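Local coordinates for N-terminal acetyltransferase B complex subunit NAT3 (Candida albicans, PDB 5K04), which probably serves as the GNAT-family catalytic subunit of the NatB complex, transferring acetyl groups from acetyl-coenzyme A to protein N-termini, at residues 25-29 with 30-34; 101-104 with 105-108; 119-122 with 123-127. One frame throughout, in Å; residues are numbered along the deposited sequence.

Overall arrangement
The three contacts follow one another along the chain inside a single GNAT acetyltransferase domain built on a mixed seven-stranded sheet. Contact 1 forms the start of helix 29-38, contact 2 the end of the short helix 101-104 where the chain turns into strand 108-114, and contact 3 most of helix 118-126, which follows that strand. None touches another: the centres of contacts 1 and 2 lie about 24 Å apart, those of 2 and 3 about 21 Å, and those of 1 and 3, on opposite sides of the chain's centre, about 26 Å. Contact 1 faces the partner subunit, contact 3 forms part of the coenzyme A pocket, and contact 2 is structural, away from both.

Contact 1: 25-29 with 30-34; sequences ENFNV and SFYSQ
Tyr32, in the first turn of helix 29-38, reaches back along the preceding loop, and its outer half meets Phe27. Its CB lies near the backbone O of Val29, and CD2 passes 3.3 Å from the backbone O of Asn28. With CG anti to the carbonyl carbon (chi1 -70°), the ring runs back alongside Phe27, whose CB sits over its face, 4.1 Å from the centroid, in a CH-pi contact. CE2 meets the backbone N and O of Phe27, while CZ comes within 3.6 Å of Phe27 CD2. At the tip, OH accepts a nearly straight hydrogen bond from Phe27 N (3.1 Å, 168°), which ties the loop backbone to the helix side chain. Phe31 completes the aromatic cluster: its edge points at the face of Phe27 with the planes 55° apart, and CD2 closes to 3.4 Å from Phe27 CG. Asn28 occupies the N-cap position but gives no side-chain cap; its backbone O receives only weak bonds from Phe31 N and Tyr32 N. The regular helical bond, Ser33 N to Val29 O, follows at 3.0 Å. The side chain of Asn28 instead turns to Arg438 and Glu475 of the partner subunit, and Ser33 OG to Ser479 of that chain. The helix start is thus part of the interface of the NatB complex. On the inner side, Phe31 and Tyr32 pack on Met59 of strand 53-65, Tyr32 also on Tyr57, and the loop residues Met9 and Leu12 cover Tyr32 further.

Contact 2: 101-104 with 105-108; sequences TQVK and DTLF
The C-terminal end of the short helix 101-104 and the turn that leads from it into strand 108-114 meet here, Asp105 and Thr106 folding back on carbonyls of this single-turn helix, those of Thr101 and Val103. Val103 O is gripped twice by a single residue. Thr106 OG1 donates to it at 2.7 Å, lying in the carbonyl plane and on a lone pair, and Thr106 N donates at 2.9 Å from well above that plane, 58° out of it. The two donors therefore approach the oxygen from different directions and together fix Thr106 against the helix end. The hydroxyl is put in place by its first torsion (chi1 71°), which sets OG1 between the backbone N and the carbonyl carbon. The same torsion puts CG2 anti to the carbonyl carbon, 3.4 Å from the backbone O of Gln102. One residue earlier, Asp105 N closes the last helical bond to Thr101 O at 3.1 Å, with a rather bent N-H...O angle of 139°. The Asp105 carboxylate folds back over that same carbonyl, its CG only 3.1 Å from Thr101 O. Both carboxylate oxygens lie 3.3 Å from Thr101 O; as acceptors facing an acceptor they form no bond with it, and the closeness is probably somewhat unfavourable electrostatically. Beyond Thr106 the chain runs into strand 108-114: in backbone hydrogen bonds, Leu107 pairs with Trp71 of strand 70-80 and with Leu163, just past strand 156-162, and Phe108 with Thr73. On the buried side, Val103 packs on Leu42 and Thr73, and Thr106 on Trp71 and Thr73 of strand 70-80 and Thr62 of strand 53-65, so the turn sits against these two neighbouring antiparallel strands.

Contact 3: 119-122 with 123-127; sequences LGRI and LYEKL. With COA (coenzyme A), chain D.
Helix 118-126 forms one wall of the coenzyme A pocket, with one side turned to the cofactor and another bearing a salt bridge. On the pocket side, the extended chain of Lys126 passes Ile122, its CE 3.7 Å from Ile122 CG2, and NZ grips the ribose phosphate end with three hydrogen bonds: to O8A of the 3'-phosphate (2.7 Å), to O3B, the ester oxygen linking ribose and phosphate, and to the ribose hydroxyl O2B. Leu123 lies against the ribose and Leu119 against the adenine. At the far end of the cofactor, Gly120, which has no side chain, brings its CA to 3.8 Å from S1P. Tyr124 CE2 also stands 3.8 Å from S1P.

Arg121, with CG anti to the backbone N (chi1 171°), extends toward Glu125 one turn on. Its NE donates to Glu125 OE2 at 3.0 Å, meeting that oxygen from above the carboxylate plane; guanidinium and carboxylate stand 73° apart. The helix lies against helix 89-96 through Leu123 and Tyr124, and against strands 108-114 and 156-162 through Tyr124, with Arg121 and Glu125 also on strand 156-162.

Contact 1: 25-29 with 30-34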
loop_
_atom_site.group_PDB
_atom_site.type_symbol
_atom_site.label_atom_id
_atom_site.label_comp_id
_atom_site.label_asym_id
_atom_site.label_seq_id
_atom_site.Cartn_x
_atom_site.Cartn_y
_atom_site.Cartn_z
ATOM N N GLU B 25 -0.866 -2.966 15.920
ATOM C CA GLU B 25 -0.074 -1.835 15.473
ATOM C C GLU B 25 0.284 -2.005 14.005
ATOM O O GLU B 25 0.459 -3.123 13.508
ATOM C CB GLU B 25 1.208 -1.709 16.308
ATOM C CG GLU B 25 1.017 -1.768 17.831
ATOM C CD GLU B 25 0.475 -0.476 18.433
ATOM O OE1 GLU B 25 0.229 0.502 17.680
ATOM O OE2 GLU B 25 0.299 -0.446 19.671
ATOM N N ASN B 26 0.417 -0.891 13.305
ATOM C CA ASN B 26 1.006 -0.932 11.975
ATOM C C ASN B 26 2.348 -0.229 12.069
ATOM O O ASN B 26 2.410 0.993 12.245
ATOM C CB ASN B 26 0.108 -0.318 10.907
ATOM C CG ASN B 26 0.658 -0.561 9.506
ATOM O OD1 ASN B 26 0.445 -1.620 8.926
ATOM N ND2 ASN B 26 1.408 0.407 8.980
ATOM N N PHE B 27 3.416 -1.017 11.987
ATOM C CA PHE B 27 4.761 -0.541 12.253
ATOM C C PHE B 27 5.332 0.184 11.039
ATOM O O PHE B 27 4.763 0.184 9.942
ATOM C CB PHE B 27 5.677 -1.710 12.645
ATOM C CG PHE B 27 5.204 -2.484 13.848
ATOM C CD1 PHE B 27 5.127 -1.879 15.098
ATOM C CD2 PHE B 27 4.848 -3.815 13.729
ATOM C CE1 PHE B 27 4.689 -2.586 16.213
ATOM C CE2 PHE B 27 4.397 -4.530 14.831
ATOM C CZ PHE B 27 4.325 -3.919 16.079
ATOM N N ASN B 28 6.489 0.805 11.260
ATOM C CA ASN B 28 7.269 1.358 10.166
ATOM C C ASN B 28 7.696 0.257 9.202
ATOM O O ASN B 28 7.907 -0.903 9.582
ATOM C CB ASN B 28 8.511 2.079 10.702
ATOM C CG ASN B 28 8.181 3.406 11.365
ATOM O OD1 ASN B 28 7.240 3.504 12.148
ATOM N ND2 ASN B 28 8.963 4.441 11.046
ATOM N N VAL B 29 7.820 0.650 7.936
ATOM C CA VAL B 29 8.460 -0.173 6.910
ATOM C C VAL B 29 9.754 -0.803 7.430
ATOM O O VAL B 29 10.018 -1.994 7.212
ATOM C CB VAL B 29 8.693 0.695 5.661
ATOM C CG1 VAL B 29 9.623 0.028 4.644
ATOM C CG2 VAL B 29 7.348 1.052 5.040
ATOM N N SER B 30 10.564 -0.018 8.148
ATOM C CA SER B 30 11.880 -0.490 8.567
ATOM C C SER B 30 11.788 -1.623 9.583
ATOM O O SER B 30 12.657 -2.499 9.621
ATOM C CB SER B 30 12.678 0.667 9.152
ATOM O OG SER B 30 12.044 1.151 10.327
ATOM N N PHE B 31 10.755 -1.610 10.416
ATOM C CA PHE B 31 10.597 -2.634 11.442
ATOM C C PHE B 31 10.204 -3.977 10.819
ATOM O O PHE B 31 10.804 -5.015 11.117
ATOM C CB PHE B 31 9.553 -2.144 12.449
ATOM C CG PHE B 31 9.420 -2.992 13.672
ATOM C CD1 PHE B 31 10.387 -2.948 14.672
ATOM C CD2 PHE B 31 8.296 -3.795 13.859
ATOM C CE1 PHE B 31 10.257 -3.718 15.830
ATOM C CE2 PHE B 31 8.153 -4.567 15.019
ATOM C CZ PHE B 31 9.136 -4.528 16.006
ATOM N N TYR B 32 9.188 -3.967 9.953
ATOM C CA TYR B 32 8.822 -5.164 9.199
ATOM C C TYR B 32 9.998 -5.712 8.411
ATOM O O TYR B 32 10.266 -6.917 8.431
ATOM C CB TYR B 32 7.685 -4.849 8.242
ATOM C CG TYR B 32 6.395 -4.598 8.937
ATOM C CD1 TYR B 32 5.801 -5.593 9.710
ATOM C CD2 TYR B 32 5.763 -3.359 8.830
ATOM C CE1 TYR B 32 4.607 -5.364 10.348
ATOM C CE2 TYR B 32 4.582 -3.120 9.459
ATOM C CZ TYR B 32 3.995 -4.114 10.210
ATOM O OH TYR B 32 2.800 -3.838 10.822
ATOM N N SER B 33 10.678 -4.838 7.668
ATOM C CA SER B 33 11.764 -5.287 6.805
ATOM C C SER B 33 12.940 -5.822 7.621
ATOM O O SER B 33 13.645 -6.734 7.173
ATOM C CB SER B 33 12.214 -4.138 5.902
ATOM O OG SER B 33 12.873 -3.157 6.686
ATOM N N GLN B 34 13.163 -5.257 8.809
ATOM C CA GLN B 34 14.204 -5.746 9.710
ATOM C C GLN B 34 13.955 -7.192 10.117
ATOM O O GLN B 34 14.886 -8.002 10.163
ATOM C CB GLN B 34 14.284 -4.856 10.964
ATOM C CG GLN B 34 15.289 -5.350 12.007
ATOM C CD GLN B 34 15.152 -4.691 13.394
ATOM O OE1 GLN B 34 14.076 -4.248 13.804
ATOM N NE2 GLN B 34 16.262 -4.639 14.116
#

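Contact 2: 101-104 with 105-108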
loop_
_atom_site.group_PDB
_atom_site.type_symbol
_atom_site.label_atom_id
_atom_site.label_comp_id
_atom_site.label_asym_id
_atom_site.label_seq_id
_atom_site.Cartn_x
_atom_site.Cartn_y
_atom_site.Cartn_z
ATOM N N THR B 101 13.609 -25.040 13.108
ATOM C CA THR B 101 14.828 -25.557 13.730
ATOM C C THR B 101 15.636 -24.441 14.370
ATOM O O THR B 101 16.339 -24.666 15.362
ATOM C CB THR B 101 15.685 -26.310 12.706
ATOM O OG1 THR B 101 16.029 -25.434 11.626
ATOM C CG2 THR B 101 14.933 -27.514 12.158
ATOM N N GLN B 102 15.546 -23.243 13.801
ATOM C CA GLN B 102 16.152 -22.059 14.389
ATOM C C GLN B 102 15.594 -21.791 15.788
ATOM O O GLN B 102 16.341 -21.414 16.700
ATOM C CB GLN B 102 15.914 -20.899 13.424
ATOM C CG GLN B 102 16.137 -19.504 13.927
ATOM C CD GLN B 102 16.038 -18.495 12.782
ATOM O OE1 GLN B 102 15.351 -18.736 11.784
ATOM N NE2 GLN B 102 16.752 -17.379 12.909
ATOM N N VAL B 103 14.287 -22.025 15.984
ATOM C CA VAL B 103 13.659 -21.874 17.299
ATOM C C VAL B 103 14.032 -23.029 18.220
ATOM O O VAL B 103 14.315 -22.826 19.405
ATOM C CB VAL B 103 12.129 -21.773 17.151
ATOM C CG1 VAL B 103 11.444 -21.840 18.513
ATOM C CG2 VAL B 103 11.731 -20.507 16.408
ATOM N N LYS B 104 14.011 -24.263 17.695
ATOM C CA LYS B 104 14.324 -25.436 18.510
ATOM C C LYS B 104 15.724 -25.359 19.101
ATOM O O LYS B 104 15.993 -25.967 20.144
ATOM C CB LYS B 104 14.199 -26.708 17.676
ATOM C CG LYS B 104 12.779 -27.134 17.316
ATOM C CD LYS B 104 12.869 -28.407 16.490
ATOM C CE LYS B 104 11.529 -28.887 16.001
ATOM N NZ LYS B 104 11.716 -30.062 15.110
ATOM N N ASP B 105 16.629 -24.649 18.432
ATOM C CA ASP B 105 17.997 -24.474 18.891
ATOM C C ASP B 105 18.116 -23.416 19.970
ATOM O O ASP B 105 19.217 -23.221 20.497
ATOM C CB ASP B 105 18.907 -24.089 17.725
ATOM C CG ASP B 105 19.082 -25.208 16.722
ATOM O OD1 ASP B 105 18.632 -26.340 17.010
ATOM O OD2 ASP B 105 19.663 -24.948 15.643
ATOM N N THR B 106 17.033 -22.707 20.279
ATOM C CA THR B 106 17.042 -21.799 21.411
ATOM C C THR B 106 16.476 -22.510 22.632
ATOM O O THR B 106 15.984 -23.634 22.557
ATOM C CB THR B 106 16.259 -20.530 21.111
ATOM O OG1 THR B 106 14.863 -20.834 21.077
ATOM C CG2 THR B 106 16.716 -19.935 19.788
ATOM N N LEU B 107 16.584 -21.841 23.776
ATOM C CA LEU B 107 16.290 -22.457 25.058
ATOM C C LEU B 107 14.812 -22.358 25.415
ATOM O O LEU B 107 14.237 -23.307 25.967
ATOM C CB LEU B 107 17.133 -21.804 26.154
ATOM C CG LEU B 107 18.639 -22.065 26.261
ATOM C CD1 LEU B 107 19.131 -21.487 27.574
ATOM C CD2 LEU B 107 18.981 -23.559 26.168
ATOM N N PHE B 108 14.194 -21.214 25.124
ATOM C CA PHE B 108 12.792 -20.991 25.435
ATOM C C PHE B 108 12.231 -19.972 24.464
ATOM O O PHE B 108 12.967 -19.325 23.715
ATOM C CB PHE B 108 12.603 -20.518 26.882
ATOM C CG PHE B 108 13.310 -19.232 27.201
ATOM C CD1 PHE B 108 12.690 -18.010 26.977
ATOM C CD2 PHE B 108 14.594 -19.245 27.734
ATOM C CE1 PHE B 108 13.340 -16.818 27.268
ATOM C CE2 PHE B 108 15.253 -18.055 28.033
ATOM C CZ PHE B 108 14.621 -16.838 27.800
#

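Contact 3: 119-122 with 123-127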
loop_
_atom_site.group_PDB
_atom_site.type_symbol
_atom_site.label_atom_id
_atom_site.label_comp_id
_atom_site.label_asym_id
_atom_site.label_seq_id
_atom_site.Cartn_x
_atom_site.Cartn_y
_atom_site.Cartn_z
ATOM N N LEU B 119 -6.934 -11.942 28.853
ATOM C CA LEU B 119 -7.180 -12.766 27.677
ATOM C C LEU B 119 -5.887 -13.365 27.135
ATOM O O LEU B 119 -5.791 -14.573 26.894
ATOM C CB LEU B 119 -7.837 -11.900 26.608
ATOM C CG LEU B 119 -8.401 -12.696 25.465
ATOM C CD1 LEU B 119 -9.381 -13.600 26.148
ATOM C CD2 LEU B 119 -9.062 -11.784 24.462
ATOM N N GLY B 120 -4.891 -12.513 26.897
ATOM C CA GLY B 120 -3.682 -12.975 26.244
ATOM C C GLY B 120 -2.906 -13.937 27.114
ATOM O O GLY B 120 -2.321 -14.901 26.619
ATOM N N ARG B 121 -2.917 -13.701 28.427
ATOM C CA ARG B 121 -2.171 -14.555 29.344
ATOM C C ARG B 121 -2.714 -15.973 29.313
ATOM O O ARG B 121 -1.956 -16.944 29.211
ATOM C CB ARG B 121 -2.245 -13.964 30.748
ATOM C CG ARG B 121 -1.703 -14.833 31.853
ATOM C CD ARG B 121 -1.915 -14.156 33.204
ATOM N NE ARG B 121 -1.336 -14.938 34.290
ATOM C CZ ARG B 121 -1.259 -14.524 35.551
ATOM N NH1 ARG B 121 -1.734 -13.332 35.887
ATOM N NH2 ARG B 121 -0.709 -15.304 36.475
ATOM N N ILE B 122 -4.039 -16.097 29.350
ATOM C CA ILE B 122 -4.693 -17.402 29.335
ATOM C C ILE B 122 -4.417 -18.123 28.022
ATOM O O ILE B 122 -4.137 -19.329 27.998
ATOM C CB ILE B 122 -6.203 -17.216 29.596
ATOM C CG1 ILE B 122 -6.431 -16.812 31.064
ATOM C CG2 ILE B 122 -7.005 -18.477 29.217
ATOM C CD1 ILE B 122 -7.847 -16.352 31.390
ATOM N N LEU B 123 -4.516 -17.393 26.911
ATOM C CA LEU B 123 -4.151 -17.922 25.606
ATOM C C LEU B 123 -2.773 -18.567 25.650
ATOM O O LEU B 123 -2.606 -19.740 25.295
ATOM C CB LEU B 123 -4.211 -16.793 24.569
ATOM C CG LEU B 123 -3.650 -16.937 23.153
ATOM C CD1 LEU B 123 -3.977 -18.263 22.566
ATOM C CD2 LEU B 123 -4.248 -15.881 22.257
ATOM N N TYR B 124 -1.771 -17.812 26.099
ATOM C CA TYR B 124 -0.422 -18.353 26.171
ATOM C C TYR B 124 -0.283 -19.408 27.268
ATOM O O TYR B 124 0.492 -20.361 27.112
ATOM C CB TYR B 124 0.575 -17.217 26.368
ATOM C CG TYR B 124 0.665 -16.296 25.167
ATOM C CD1 TYR B 124 1.124 -16.764 23.939
ATOM C CD2 TYR B 124 0.307 -14.959 25.264
ATOM C CE1 TYR B 124 1.221 -15.917 22.844
ATOM C CE2 TYR B 124 0.391 -14.108 24.173
ATOM C CZ TYR B 124 0.849 -14.591 22.967
ATOM O OH TYR B 124 0.941 -13.750 21.886
ATOM N N GLU B 125 -1.023 -19.265 28.375
ATOM C CA GLU B 125 -1.005 -20.307 29.386
ATOM C C GLU B 125 -1.512 -21.626 28.820
ATOM O O GLU B 125 -0.961 -22.691 29.124
ATOM C CB GLU B 125 -1.822 -19.875 30.603
ATOM C CG GLU B 125 -1.046 -18.903 31.470
ATOM C CD GLU B 125 -1.816 -18.403 32.661
ATOM O OE1 GLU B 125 -3.045 -18.618 32.713
ATOM O OE2 GLU B 125 -1.175 -17.790 33.550
ATOM N N LYS B 126 -2.556 -21.575 27.986
ATOM C CA LYS B 126 -3.062 -22.794 27.377
ATOM C C LYS B 126 -2.034 -23.419 26.441
ATOM O O LYS B 126 -2.083 -24.628 26.196
ATOM C CB LYS B 126 -4.366 -22.494 26.641
ATOM C CG LYS B 126 -5.564 -22.389 27.576
ATOM C CD LYS B 126 -6.839 -22.065 26.832
ATOM C CE LYS B 126 -7.975 -21.772 27.803
ATOM N NZ LYS B 126 -9.267 -21.507 27.099
ATOM N N LEU B 127 -1.095 -22.625 25.936
ATOM C CA LEU B 127 -0.028 -23.101 25.064
ATOM C C LEU B 127 1.197 -23.600 25.823
ATOM O O LEU B 127 2.168 -24.017 25.185
ATOM C CB LEU B 127 0.397 -21.989 24.111
ATOM C CG LEU B 127 -0.674 -21.566 23.104
ATOM C CD1 LEU B 127 -0.138 -20.480 22.176
ATOM C CD2 LEU B 127 -1.164 -22.769 22.301
HETATM N N1A COA D . -12.653 -13.602 24.369
HETATM C C2A COA D . -12.571 -14.543 25.530
HETATM N N3A COA D . -11.417 -15.510 25.312
HETATM C C4A COA D . -10.548 -15.616 24.120
HETATM C C5A COA D . -10.761 -14.642 22.853
HETATM C C6A COA D . -11.871 -13.538 23.067
HETATM N N6A COA D . -12.143 -12.496 22.135
HETATM N N7A COA D . -9.635 -14.827 21.799
HETATM C C8A COA D . -8.565 -15.881 22.260
HETATM N N9A COA D . -9.236 -16.232 23.712
HETATM C C1B COA D . -8.344 -17.166 24.700
HETATM C C2B COA D . -9.107 -18.317 25.426
HETATM O O2B COA D . -9.362 -18.433 26.828
HETATM C C3B COA D . -8.698 -19.344 24.395
HETATM O O3B COA D . -9.046 -20.720 24.209
HETATM P P3B COA D . -10.287 -21.689 23.772
HETATM O O7A COA D . -9.852 -22.373 22.488
HETATM O O8A COA D . -10.372 -22.715 24.909
HETATM O O9A COA D . -11.490 -20.792 23.604
HETATM C C4B COA D . -7.367 -18.747 23.684
HETATM O O4B COA D . -7.018 -17.361 24.088
HETATM C C5B COA D . -6.908 -19.322 22.290
HETATM O O5B COA D . -7.588 -19.039 21.063
HETATM P P1A COA D . -7.381 -18.975 19.461
HETATM O O1A COA D . -6.056 -19.574 19.167
HETATM O O2A COA D . -8.552 -19.642 18.806
HETATM O O3A COA D . -7.401 -17.441 19.150
HETATM P P2A COA D . -7.638 -16.406 17.937
HETATM O O4A COA D . -9.082 -15.998 17.982
HETATM O O5A COA D . -7.125 -16.975 16.707
HETATM O O6A COA D . -6.767 -15.159 18.455
HETATM C CBP COA D . -5.932 -12.879 19.542
HETATM C CCP COA D . -6.434 -14.474 19.671
HETATM C CDP COA D . -5.696 -12.209 21.067
HETATM C CEP COA D . -4.521 -12.796 18.609
HETATM C CAP COA D . -7.184 -11.996 18.720
HETATM O OAP COA D . -8.515 -12.309 19.058
HETATM C C9P COA D . -6.689 -10.592 18.102
HETATM O O9P COA D . -6.820 -9.400 18.742
HETATM N N8P COA D . -5.554 -10.687 17.092
HETATM C C7P COA D . -4.353 -9.668 17.071
HETATM C C6P COA D . -4.318 -8.564 18.192
HETATM C C5P COA D . -3.979 -8.847 19.772
HETATM O O5P COA D . -4.804 -8.521 20.774
HETATM N N4P COA D . -2.734 -9.599 20.033
HETATM C C3P COA D . -2.085 -10.819 20.461
HETATM C C2P COA D . -2.291 -11.708 21.676
HETATM S S1P COA D . -1.873 -11.238 23.327
#